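Phosphoribosylaminoimidazole carboxylase, ATPase subunit (Bacillus anthracis, PDB 4DLK) probably uses ATP and bicarbonate to carboxylate aminoimidazole ribonucleotide, yielding N5-carboxyaminoimidazole ribonucleotide in purine biosynthesis. Local coordinates at residues 183-188 with 255-260; 187-192 with 225-230; 232-237 with 262-267. All coordinates share one frame; numbering follows the deposited sequence.

All three contacts lie in the ATP-grasp domain and share one antiparallel sheet, in which strand 250-258 runs between strands 189-197 and 264-270. Contacts 1 and 2, with centres about 9 Å apart, share Phe187 and Glu188 and are joined where Met256 N lies 2.7 Å from Val191 O. Contact 3, its centre about 10 Å from that of contact 1, is tied to it by the approach of Phe257 N to Tyr265 O at 2.8 Å. Contacts 2 and 3, about 8 Å apart between centres, both use helix 229-245. One ATP touches every contact: its adenine, ribose and, through calcium, gamma phosphate at contact 1, its ribose at contact 2, its alpha phosphate at contact 3.

Contact 1 of 3, residues 183-188 with 255-260; sequences KWVPFE and EMFATA. With CA (calcium ion), chain D; ATP (adenosine-5'-triphosphate), chain F; ATP (adenosine-5'-triphosphate), chain G.
Phe187 and Phe257 lie almost parallel, planes 3° apart and centroids 4.6 Å apart, in an offset stack beside the adenine of ATP. Along Phe187, CB rests 3.4 Å from Ala258 O and also touches Phe257 CB; CD1 comes over the neighbouring ring, 3.6 Å from Phe257 CD2. CE1 covers that ring while approaching N3 of ATP, and CZ reaches the ribose O2', so the nucleotide lies at the edge of Phe187. With chi1 at 56°, CG sits between the backbone N and the carbonyl carbon, which turns the ring over Phe257. Phe257 CZ meets adenine C5, and Val185 CB packs obliquely against Phe257 CD1 at 4.0 Å. Trp184 lays its indole over the pyrimidine part of adenine, with C2 above the middle of the ring system.

The backbones are pinned by Glu188 N donating to Ala258 O (2.8 Å), while one water bridges Pro186 O and Ala260 N. Val185 N gives a nearly straight bond (178°) to adenine N1 at 2.7 Å, and ATP N6 donates to Lys183 O: both recognise the Watson-Crick edge of the base. Two residues back along the strand from Phe257, Glu255 binds the calcium ion with both carboxylate oxygens, and Glu268 completes the protein's share. The ion also takes O1G of this ATP and O3G of a second, so Glu255 links the strand to both gamma phosphates. This loop between strands 179-183 and 189-197, packed on strand 250-258, forms part of the adenine pocket of an ATP-grasp fold, with the metal-binding glutamate on the same strand.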
# COMPACT_ATOMS: atom_id res chain seq x y z
N LYS A 183 -22.64 32.31 -11.48
CA LYS A 183 -23.21 32.02 -12.78
C LYS A 183 -23.13 30.52 -13.03
O LYS A 183 -22.13 29.87 -12.69
CB LYS A 183 -22.48 32.80 -13.87
CG LYS A 183 -23.19 32.81 -15.21
CD LYS A 183 -22.60 33.86 -16.14
CE LYS A 183 -23.44 34.00 -17.40
NZ LYS A 183 -23.08 35.23 -18.16
N TRP A 184 -24.19 29.96 -13.60
CA TRP A 184 -24.22 28.56 -13.96
C TRP A 184 -23.25 28.31 -15.08
O TRP A 184 -23.27 29.00 -16.10
CB TRP A 184 -25.63 28.15 -14.37
CG TRP A 184 -25.76 26.69 -14.73
CD1 TRP A 184 -25.64 26.11 -15.99
CD2 TRP A 184 -26.06 25.58 -13.82
NE1 TRP A 184 -25.83 24.75 -15.92
CE2 TRP A 184 -26.09 24.36 -14.65
CE3 TRP A 184 -26.29 25.47 -12.45
CZ2 TRP A 184 -26.34 23.12 -14.11
CZ3 TRP A 184 -26.54 24.20 -11.92
CH2 TRP A 184 -26.57 23.05 -12.73
N VAL A 185 -22.37 27.33 -14.88
CA VAL A 185 -21.39 26.97 -15.90
C VAL A 185 -21.94 25.76 -16.65
O VAL A 185 -22.14 24.71 -16.05
CB VAL A 185 -20.02 26.59 -15.27
CG1 VAL A 185 -19.00 26.22 -16.35
CG2 VAL A 185 -19.48 27.73 -14.42
N PRO A 186 -22.24 25.93 -17.95
CA PRO A 186 -22.57 24.74 -18.74
C PRO A 186 -21.29 23.96 -19.07
O PRO A 186 -20.51 24.37 -19.92
CB PRO A 186 -23.21 25.33 -20.01
CG PRO A 186 -22.65 26.71 -20.13
CD PRO A 186 -22.30 27.17 -18.74
N PHE A 187 -21.06 22.87 -18.35
CA PHE A 187 -19.84 22.09 -18.57
C PHE A 187 -20.21 20.71 -19.09
O PHE A 187 -21.35 20.28 -18.96
CB PHE A 187 -19.02 21.97 -17.27
CG PHE A 187 -19.79 21.39 -16.12
CD1 PHE A 187 -20.42 22.22 -15.21
CD2 PHE A 187 -19.90 20.01 -15.96
CE1 PHE A 187 -21.14 21.69 -14.14
CE2 PHE A 187 -20.62 19.48 -14.90
CZ PHE A 187 -21.24 20.32 -13.99
N GLU A 188 -19.23 20.02 -19.67
CA GLU A 188 -19.44 18.65 -20.13
C GLU A 188 -19.03 17.64 -19.06
O GLU A 188 -19.72 16.64 -18.84
CB GLU A 188 -18.68 18.40 -21.43
CG GLU A 188 -19.37 17.41 -22.35
CD GLU A 188 -18.41 16.61 -23.20
OE1 GLU A 188 -17.44 17.20 -23.73
OE2 GLU A 188 -18.62 15.39 -23.34
N GLU A 255 -10.83 20.78 -7.80
CA GLU A 255 -12.00 20.32 -8.55
C GLU A 255 -12.41 21.37 -9.58
O GLU A 255 -12.42 22.57 -9.29
CB GLU A 255 -13.16 19.97 -7.61
CG GLU A 255 -12.85 18.81 -6.66
CD GLU A 255 -14.00 18.52 -5.71
OE1 GLU A 255 -13.96 18.99 -4.55
OE2 GLU A 255 -14.96 17.83 -6.12
N MET A 256 -12.71 20.91 -10.79
CA MET A 256 -12.87 21.80 -11.94
C MET A 256 -14.07 21.43 -12.79
O MET A 256 -14.58 20.31 -12.72
CB MET A 256 -11.61 21.77 -12.80
CG MET A 256 -10.35 22.29 -12.11
SD MET A 256 -8.85 21.87 -13.01
CE MET A 256 -8.81 20.11 -12.71
N PHE A 257 -14.54 22.40 -13.58
CA PHE A 257 -15.52 22.18 -14.63
C PHE A 257 -14.80 22.28 -15.97
O PHE A 257 -14.01 23.21 -16.19
CB PHE A 257 -16.63 23.24 -14.60
CG PHE A 257 -17.40 23.31 -13.30
CD1 PHE A 257 -17.72 24.54 -12.75
CD2 PHE A 257 -17.82 22.15 -12.65
CE1 PHE A 257 -18.45 24.62 -11.56
CE2 PHE A 257 -18.54 22.22 -11.47
CZ PHE A 257 -18.85 23.46 -10.92
N ALA A 258 -15.08 21.33 -16.85
CA ALA A 258 -14.51 21.32 -18.19
C ALA A 258 -15.61 21.43 -19.24
O ALA A 258 -16.55 20.64 -19.24
CB ALA A 258 -13.68 20.06 -18.41
N THR A 259 -15.52 22.44 -20.10
CA THR A 259 -16.57 22.67 -21.10
C THR A 259 -16.25 21.98 -22.42
O THR A 259 -15.10 21.63 -22.69
CB THR A 259 -16.82 24.17 -21.36
OG1 THR A 259 -15.71 24.72 -22.07
CG2 THR A 259 -17.06 24.92 -20.05
N ALA A 260 -17.28 21.81 -23.25
CA ALA A 260 -17.15 21.19 -24.57
C ALA A 260 -16.12 21.93 -25.43
O ALA A 260 -15.32 21.30 -26.11
CB ALA A 260 -18.50 21.14 -25.27
CA CA D . -16.42 18.66 -4.08
PG ATP F . -19.52 18.18 -2.24
O1G ATP F . -18.25 18.94 -2.56
O2G ATP F . -19.80 17.07 -3.25
O3G ATP F . -19.64 17.76 -0.80
PB ATP F . -20.69 20.81 -2.57
O1B ATP F . -22.11 21.29 -2.55
O2B ATP F . -19.67 21.39 -1.63
O3B ATP F . -20.76 19.20 -2.41
PA ATP F . -20.20 22.07 -5.11
O1A ATP F . -19.15 21.79 -6.15
O2A ATP F . -20.21 23.39 -4.39
O3A ATP F . -20.12 20.86 -4.07
O5' ATP F . -21.63 21.89 -5.84
C5' ATP F . -22.16 20.59 -6.08
C4' ATP F . -22.54 20.41 -7.55
O4' ATP F . -23.34 21.51 -8.00
C3' ATP F . -21.33 20.37 -8.47
O3' ATP F . -20.80 19.05 -8.63
C2' ATP F . -21.86 20.92 -9.78
O2' ATP F . -22.40 19.86 -10.59
C1' ATP F . -23.01 21.81 -9.36
N9 ATP F . -22.55 23.21 -9.48
C8 ATP F . -22.03 23.96 -8.49
N7 ATP F . -21.70 25.20 -8.93
C5 ATP F . -22.01 25.26 -10.23
C6 ATP F . -21.92 26.28 -11.30
N6 ATP F . -21.42 27.51 -11.04
N1 ATP F . -22.35 25.93 -12.54
C2 ATP F . -22.85 24.70 -12.81
N3 ATP F . -22.96 23.73 -11.88
C4 ATP F . -22.57 23.94 -10.60
PG ATP G . -16.31 15.32 -2.60
O1G ATP G . -17.28 15.39 -1.43
O2G ATP G . -16.77 14.44 -3.74
O3G ATP G . -15.76 16.65 -3.05
PB ATP G . -14.50 14.61 -0.53
O1B ATP G . -13.09 14.05 -0.41
O2B ATP G . -14.78 16.02 -0.05
O3B ATP G . -15.03 14.49 -2.04
PA ATP G . -15.08 12.66 1.48
O1A ATP G . -14.06 11.64 1.05
O2A ATP G . -16.39 12.23 2.11
O3A ATP G . -15.50 13.62 0.24
O5' ATP G . -14.36 13.70 2.46
C5' ATP G . -13.96 13.31 3.76
C4' ATP G . -13.67 14.62 4.46
O4' ATP G . -14.88 15.38 4.60
C3' ATP G . -13.09 14.43 5.85
O3' ATP G . -11.95 15.29 5.92
C2' ATP G . -14.19 14.89 6.78
O2' ATP G . -13.65 15.48 7.97
C1' ATP G . -14.94 15.90 5.92
N9 ATP G . -16.34 16.16 6.34
C8 ATP G . -17.21 15.26 6.87
N7 ATP G . -18.41 15.85 7.14
C5 ATP G . -18.32 17.14 6.78
C6 ATP G . -19.22 18.33 6.80
N6 ATP G . -20.48 18.22 7.27
N1 ATP G . -18.73 19.51 6.34
C2 ATP G . -17.47 19.62 5.87
N3 ATP G . -16.60 18.59 5.83
C4 ATP G . -16.96 17.34 6.26
O HOH W 1 -19.84 22.47 -22.12
O HOH W 2 -17.29 19.85 -6.12
O HOH W 3 -18.08 17.31 -5.43
O HOH W 4 -15.06 19.02 -1.60

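Contact 2 of 3, residues 187-192 with 225-230; sequences FEKEVS and ARITEE. With ATP (adenosine-5'-triphosphate), chain F.
The guanidinium of Arg226 has the ammonium of Lys189 over one face, with Lys189 NZ 3.9 Å from Arg226 NH1; the two side chains are set roughly perpendicular. At the edge of the Phe187 ring, near its plane, lies Lys189 N. A third flat group, the Glu190 carboxylate, is turned to the ribose of ATP: OE2 accepts from O3' at 2.7 Å, and OE1 from O2' at 3.0 Å.

Lys189 leaves the strand toward the 225-230 loop and bends at chi2 (-82°), which brings CE to 3.6 Å from Arg226 O and carries NZ over the guanidinium face. Nearer the backbone, Lys189 CG packs on Ile227 CG2 at 4.0 Å, the two side chains lying antiparallel, flank against flank. Two residues on, Val191 CG1 touches both Ala225 CB (4.2 Å) and Ile227 CD1. Because Glu188 and Lys189 both face Ala258, a classic beta bulge marks the start of the strand. On the other side Arg226 is the centre of an inverse gamma turn, and Thr228 is the N-cap of helix 229-245.

Glu210 OE2 forms salt bridges to both Lys189 NZ and Arg226 NH1, while Glu360 takes Arg226 NH2. The two cations can therefore sit close because a shared carboxylate probably offsets their charge. Glu190, one residue along the same strand, reads both ribose hydroxyls, consistent with selection of a ribonucleotide.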
# COMPACT_ATOMS: atom_id res chain seq x y z
N PHE A 187 -21.06 22.87 -18.35
CA PHE A 187 -19.84 22.09 -18.57
C PHE A 187 -20.21 20.71 -19.09
O PHE A 187 -21.35 20.28 -18.96
CB PHE A 187 -19.02 21.97 -17.27
CG PHE A 187 -19.79 21.39 -16.12
CD1 PHE A 187 -20.42 22.22 -15.21
CD2 PHE A 187 -19.90 20.01 -15.96
CE1 PHE A 187 -21.14 21.69 -14.14
CE2 PHE A 187 -20.62 19.48 -14.90
CZ PHE A 187 -21.24 20.32 -13.99
N GLU A 188 -19.23 20.02 -19.67
CA GLU A 188 -19.44 18.65 -20.13
C GLU A 188 -19.03 17.64 -19.06
O GLU A 188 -19.72 16.64 -18.84
CB GLU A 188 -18.68 18.40 -21.43
CG GLU A 188 -19.37 17.41 -22.35
CD GLU A 188 -18.41 16.61 -23.20
OE1 GLU A 188 -17.44 17.20 -23.73
OE2 GLU A 188 -18.62 15.39 -23.34
N LYS A 189 -17.90 17.89 -18.40
CA LYS A 189 -17.37 16.98 -17.38
C LYS A 189 -16.89 17.74 -16.15
O LYS A 189 -16.39 18.86 -16.26
CB LYS A 189 -16.17 16.19 -17.93
CG LYS A 189 -16.39 15.48 -19.26
CD LYS A 189 -17.09 14.15 -19.09
CE LYS A 189 -16.86 13.26 -20.31
NZ LYS A 189 -17.74 12.06 -20.23
N GLU A 190 -17.05 17.12 -14.98
CA GLU A 190 -16.37 17.59 -13.77
C GLU A 190 -15.11 16.77 -13.61
O GLU A 190 -15.14 15.54 -13.72
CB GLU A 190 -17.25 17.41 -12.54
CG GLU A 190 -18.59 18.11 -12.66
CD GLU A 190 -19.34 18.17 -11.35
OE1 GLU A 190 -20.48 17.66 -11.30
OE2 GLU A 190 -18.78 18.72 -10.38
N VAL A 191 -14.00 17.47 -13.38
CA VAL A 191 -12.69 16.82 -13.29
C VAL A 191 -11.94 17.32 -12.07
O VAL A 191 -12.29 18.37 -11.50
CB VAL A 191 -11.83 17.04 -14.57
CG1 VAL A 191 -12.49 16.40 -15.78
CG2 VAL A 191 -11.57 18.52 -14.82
N SER A 192 -10.92 16.58 -11.65
CA SER A 192 -10.11 17.00 -10.52
C SER A 192 -8.66 16.62 -10.70
O SER A 192 -8.32 15.66 -11.41
CB SER A 192 -10.65 16.45 -9.19
OG SER A 192 -10.42 15.06 -9.08
N ALA A 225 -9.24 10.84 -17.37
CA ALA A 225 -10.49 11.53 -17.66
C ALA A 225 -10.73 11.51 -19.18
O ALA A 225 -9.79 11.68 -19.96
CB ALA A 225 -10.44 12.96 -17.15
N ARG A 226 -11.97 11.29 -19.58
CA ARG A 226 -12.32 11.23 -21.01
C ARG A 226 -12.53 12.64 -21.56
O ARG A 226 -13.66 13.05 -21.86
CB ARG A 226 -13.53 10.32 -21.23
CG ARG A 226 -13.31 8.90 -20.72
CD ARG A 226 -14.60 8.09 -20.73
NE ARG A 226 -15.55 8.53 -19.72
CZ ARG A 226 -16.78 8.05 -19.59
NH1 ARG A 226 -17.58 8.51 -18.64
NH2 ARG A 226 -17.22 7.10 -20.41
N ILE A 227 -11.43 13.38 -21.66
CA ILE A 227 -11.42 14.75 -22.15
C ILE A 227 -10.28 14.90 -23.14
O ILE A 227 -9.36 14.08 -23.15
CB ILE A 227 -11.27 15.78 -21.00
CG1 ILE A 227 -9.98 15.52 -20.20
CG2 ILE A 227 -12.50 15.79 -20.11
CD1 ILE A 227 -9.70 16.53 -19.10
N THR A 228 -10.33 15.96 -23.95
CA THR A 228 -9.29 16.26 -24.93
C THR A 228 -7.95 16.54 -24.28
O THR A 228 -7.87 16.91 -23.09
CB THR A 228 -9.64 17.52 -25.76
OG1 THR A 228 -9.58 18.67 -24.91
CG2 THR A 228 -11.03 17.41 -26.40
N GLU A 229 -6.89 16.40 -25.08
CA GLU A 229 -5.53 16.76 -24.68
C GLU A 229 -5.43 18.22 -24.25
O GLU A 229 -4.64 18.55 -23.37
CB GLU A 229 -4.57 16.48 -25.84
CG GLU A 229 -3.11 16.37 -25.44
CD GLU A 229 -2.82 15.20 -24.51
OE1 GLU A 229 -2.09 15.40 -23.52
OE2 GLU A 229 -3.34 14.09 -24.77
N GLU A 230 -6.22 19.09 -24.88
CA GLU A 230 -6.27 20.51 -24.53
C GLU A 230 -6.76 20.70 -23.08
O GLU A 230 -6.10 21.35 -22.28
CB GLU A 230 -7.16 21.28 -25.50
CG GLU A 230 -7.16 22.79 -25.28
CD GLU A 230 -8.45 23.48 -25.70
OE1 GLU A 230 -9.20 22.93 -26.54
OE2 GLU A 230 -8.70 24.60 -25.19
PG ATP F . -19.52 18.18 -2.24
O1G ATP F . -18.25 18.94 -2.56
O2G ATP F . -19.80 17.07 -3.25
O3G ATP F . -19.64 17.76 -0.80
PB ATP F . -20.69 20.81 -2.57
O1B ATP F . -22.11 21.29 -2.55
O2B ATP F . -19.67 21.39 -1.63
O3B ATP F . -20.76 19.20 -2.41
PA ATP F . -20.20 22.07 -5.11
O1A ATP F . -19.15 21.79 -6.15
O2A ATP F . -20.21 23.39 -4.39
O3A ATP F . -20.12 20.86 -4.07
O5' ATP F . -21.63 21.89 -5.84
C5' ATP F . -22.16 20.59 -6.08
C4' ATP F . -22.54 20.41 -7.55
O4' ATP F . -23.34 21.51 -8.00
C3' ATP F . -21.33 20.37 -8.47
O3' ATP F . -20.80 19.05 -8.63
C2' ATP F . -21.86 20.92 -9.78
O2' ATP F . -22.40 19.86 -10.59
C1' ATP F . -23.01 21.81 -9.36
N9 ATP F . -22.55 23.21 -9.48
C8 ATP F . -22.03 23.96 -8.49
N7 ATP F . -21.70 25.20 -8.93
C5 ATP F . -22.01 25.26 -10.23
C6 ATP F . -21.92 26.28 -11.30
N6 ATP F . -21.42 27.51 -11.04
N1 ATP F . -22.35 25.93 -12.54
C2 ATP F . -22.85 24.70 -12.81
N3 ATP F . -22.96 23.73 -11.88
C4 ATP F . -22.57 23.94 -10.60

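Contact 3 of 3, residues 232-237 with 262-267; sequences SQKAIA and GEIYIN. With ATP (adenosine-5'-triphosphate), chain F.
Helix 229-245 packs on the sheet of the ATP-grasp domain here, meeting the turn and edge strand 264-270 that lead to the ATP phosphates. Ile264 is the apolar centre: its CG1 lies 3.7 Å from Lys234 CD, and its CD1 touches Ala235 CB at 4.3 Å. The aliphatic part of Lys234 and the Ile264 side chain point opposite ways as they pass. Lys234 leaves the helix with CG anti to the backbone N and stays extended to CD; a bend at chi3 (-90°) then turns its end to the loop. There NZ donates to Gly262 O at 2.8 Å, so that one lysine both covers Ile264 and ties the helix to the turn before the strand. Gly262 takes up a left-handed backbone conformation (phi 86°), one that glycine adopts readily.

Met256 of the neighbouring strand packs against Ala235, Ile264 and Ile266, and Tyr238 of the helix also touches both isoleucines, extending the apolar layer between helix and sheet. Facing away from the helix, Tyr265 OH donates to Glu263 OE1 at 2.9 Å, meeting it from above the carboxylate plane. The backbone of Glu263 is held as well: its N is hydrogen-bonded to Thr259 OG1.

Three residues on from Ile264, Asn267 ND2 donates to O1A of ATP at 2.6 Å in a nearly straight bond (168°). The anionic phosphate oxygen, which also accepts from a calcium-bound water, probably strengthens this bond. Back at the turn, the lysine's charge probably strengthens its bond to the glycine carbonyl, a polar tie at the margin of otherwise apolar packing.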
# COMPACT_ATOMS: atom_id res chain seq x y z
N SER A 232 -7.03 18.44 -20.66
CA SER A 232 -6.13 17.75 -19.74
C SER A 232 -4.92 18.59 -19.34
O SER A 232 -4.71 18.85 -18.15
CB SER A 232 -5.68 16.42 -20.36
OG SER A 232 -4.78 15.76 -19.49
N GLN A 233 -4.15 19.03 -20.33
CA GLN A 233 -2.95 19.85 -20.09
C GLN A 233 -3.28 21.18 -19.39
O GLN A 233 -2.51 21.65 -18.56
CB GLN A 233 -2.19 20.10 -21.39
CG GLN A 233 -1.41 18.88 -21.89
CD GLN A 233 -1.01 18.98 -23.35
OE1 GLN A 233 -1.06 20.05 -23.97
NE2 GLN A 233 -0.60 17.85 -23.93
N LYS A 234 -4.41 21.78 -19.75
CA LYS A 234 -4.87 23.01 -19.10
C LYS A 234 -5.14 22.79 -17.60
O LYS A 234 -4.67 23.54 -16.75
CB LYS A 234 -6.12 23.55 -19.80
CG LYS A 234 -6.53 24.94 -19.37
CD LYS A 234 -7.83 25.38 -20.04
CE LYS A 234 -7.58 26.08 -21.36
NZ LYS A 234 -8.81 26.80 -21.81
N ALA A 235 -5.90 21.74 -17.28
CA ALA A 235 -6.21 21.36 -15.90
C ALA A 235 -4.94 21.18 -15.06
O ALA A 235 -4.84 21.72 -13.95
CB ALA A 235 -7.06 20.09 -15.88
N ILE A 236 -3.96 20.46 -15.62
CA ILE A 236 -2.68 20.23 -14.95
C ILE A 236 -1.88 21.53 -14.74
O ILE A 236 -1.34 21.77 -13.66
CB ILE A 236 -1.83 19.16 -15.70
CG1 ILE A 236 -2.43 17.77 -15.45
CG2 ILE A 236 -0.37 19.20 -15.27
CD1 ILE A 236 -2.05 16.75 -16.50
N ALA A 237 -1.83 22.36 -15.79
CA ALA A 237 -1.18 23.67 -15.71
C ALA A 237 -1.80 24.54 -14.61
O ALA A 237 -1.08 25.16 -13.83
CB ALA A 237 -1.27 24.39 -17.05
N GLY A 262 -13.47 23.56 -24.54
CA GLY A 262 -12.10 23.60 -24.03
C GLY A 262 -11.74 24.57 -22.92
O GLY A 262 -10.56 24.86 -22.72
N GLU A 263 -12.74 25.07 -22.19
CA GLU A 263 -12.49 25.91 -21.01
C GLU A 263 -12.43 25.10 -19.72
O GLU A 263 -13.13 24.09 -19.58
CB GLU A 263 -13.58 26.96 -20.84
CG GLU A 263 -13.86 27.83 -22.06
CD GLU A 263 -15.20 28.52 -21.95
OE1 GLU A 263 -15.22 29.72 -21.64
OE2 GLU A 263 -16.25 27.85 -22.15
N ILE A 264 -11.60 25.55 -18.79
CA ILE A 264 -11.59 25.03 -17.43
C ILE A 264 -11.97 26.17 -16.50
O ILE A 264 -11.50 27.30 -16.67
CB ILE A 264 -10.20 24.49 -17.03
CG1 ILE A 264 -9.85 23.21 -17.81
CG2 ILE A 264 -10.13 24.21 -15.52
CD1 ILE A 264 -10.59 21.97 -17.34
N TYR A 265 -12.85 25.88 -15.54
CA TYR A 265 -13.12 26.76 -14.41
C TYR A 265 -12.83 25.99 -13.13
O TYR A 265 -13.15 24.80 -13.04
CB TYR A 265 -14.57 27.25 -14.44
CG TYR A 265 -14.88 28.12 -15.64
CD1 TYR A 265 -15.41 27.57 -16.81
CD2 TYR A 265 -14.61 29.49 -15.61
CE1 TYR A 265 -15.68 28.38 -17.91
CE2 TYR A 265 -14.88 30.29 -16.70
CZ TYR A 265 -15.41 29.74 -17.85
OH TYR A 265 -15.66 30.56 -18.93
N ILE A 266 -12.20 26.66 -12.16
CA ILE A 266 -11.90 26.05 -10.87
C ILE A 266 -13.15 26.18 -10.03
O ILE A 266 -13.67 27.28 -9.85
CB ILE A 266 -10.71 26.75 -10.15
CG1 ILE A 266 -9.50 26.94 -11.08
CG2 ILE A 266 -10.36 26.01 -8.86
CD1 ILE A 266 -8.87 25.68 -11.63
N ASN A 267 -13.64 25.04 -9.53
CA ASN A 267 -14.88 24.99 -8.77
C ASN A 267 -14.62 25.15 -7.27
O ASN A 267 -15.11 26.10 -6.65
CB ASN A 267 -15.64 23.68 -9.06
CG ASN A 267 -16.90 23.54 -8.23
OD1 ASN A 267 -17.60 24.52 -7.94
ND2 ASN A 267 -17.21 22.31 -7.84
PG ATP F . -19.52 18.18 -2.24
O1G ATP F . -18.25 18.94 -2.56
O2G ATP F . -19.80 17.07 -3.25
O3G ATP F . -19.64 17.76 -0.80
PB ATP F . -20.69 20.81 -2.57
O1B ATP F . -22.11 21.29 -2.55
O2B ATP F . -19.67 21.39 -1.63
O3B ATP F . -20.76 19.20 -2.41
PA ATP F . -20.20 22.07 -5.11
O1A ATP F . -19.15 21.79 -6.15
O2A ATP F . -20.21 23.39 -4.39
O3A ATP F . -20.12 20.86 -4.07
O5' ATP F . -21.63 21.89 -5.84
C5' ATP F . -22.16 20.59 -6.08
C4' ATP F . -22.54 20.41 -7.55
O4' ATP F . -23.34 21.51 -8.00
C3' ATP F . -21.33 20.37 -8.47
O3' ATP F . -20.80 19.05 -8.63
C2' ATP F . -21.86 20.92 -9.78
O2' ATP F . -22.40 19.86 -10.59
C1' ATP F . -23.01 21.81 -9.36
N9 ATP F . -22.55 23.21 -9.48
C8 ATP F . -22.03 23.96 -8.49
N7 ATP F . -21.70 25.20 -8.93
C5 ATP F . -22.01 25.26 -10.23
C6 ATP F . -21.92 26.28 -11.30
N6 ATP F . -21.42 27.51 -11.04
N1 ATP F . -22.35 25.93 -12.54
C2 ATP F . -22.85 24.70 -12.81
N3 ATP F . -22.96 23.73 -11.88
C4 ATP F . -22.57 23.94 -10.60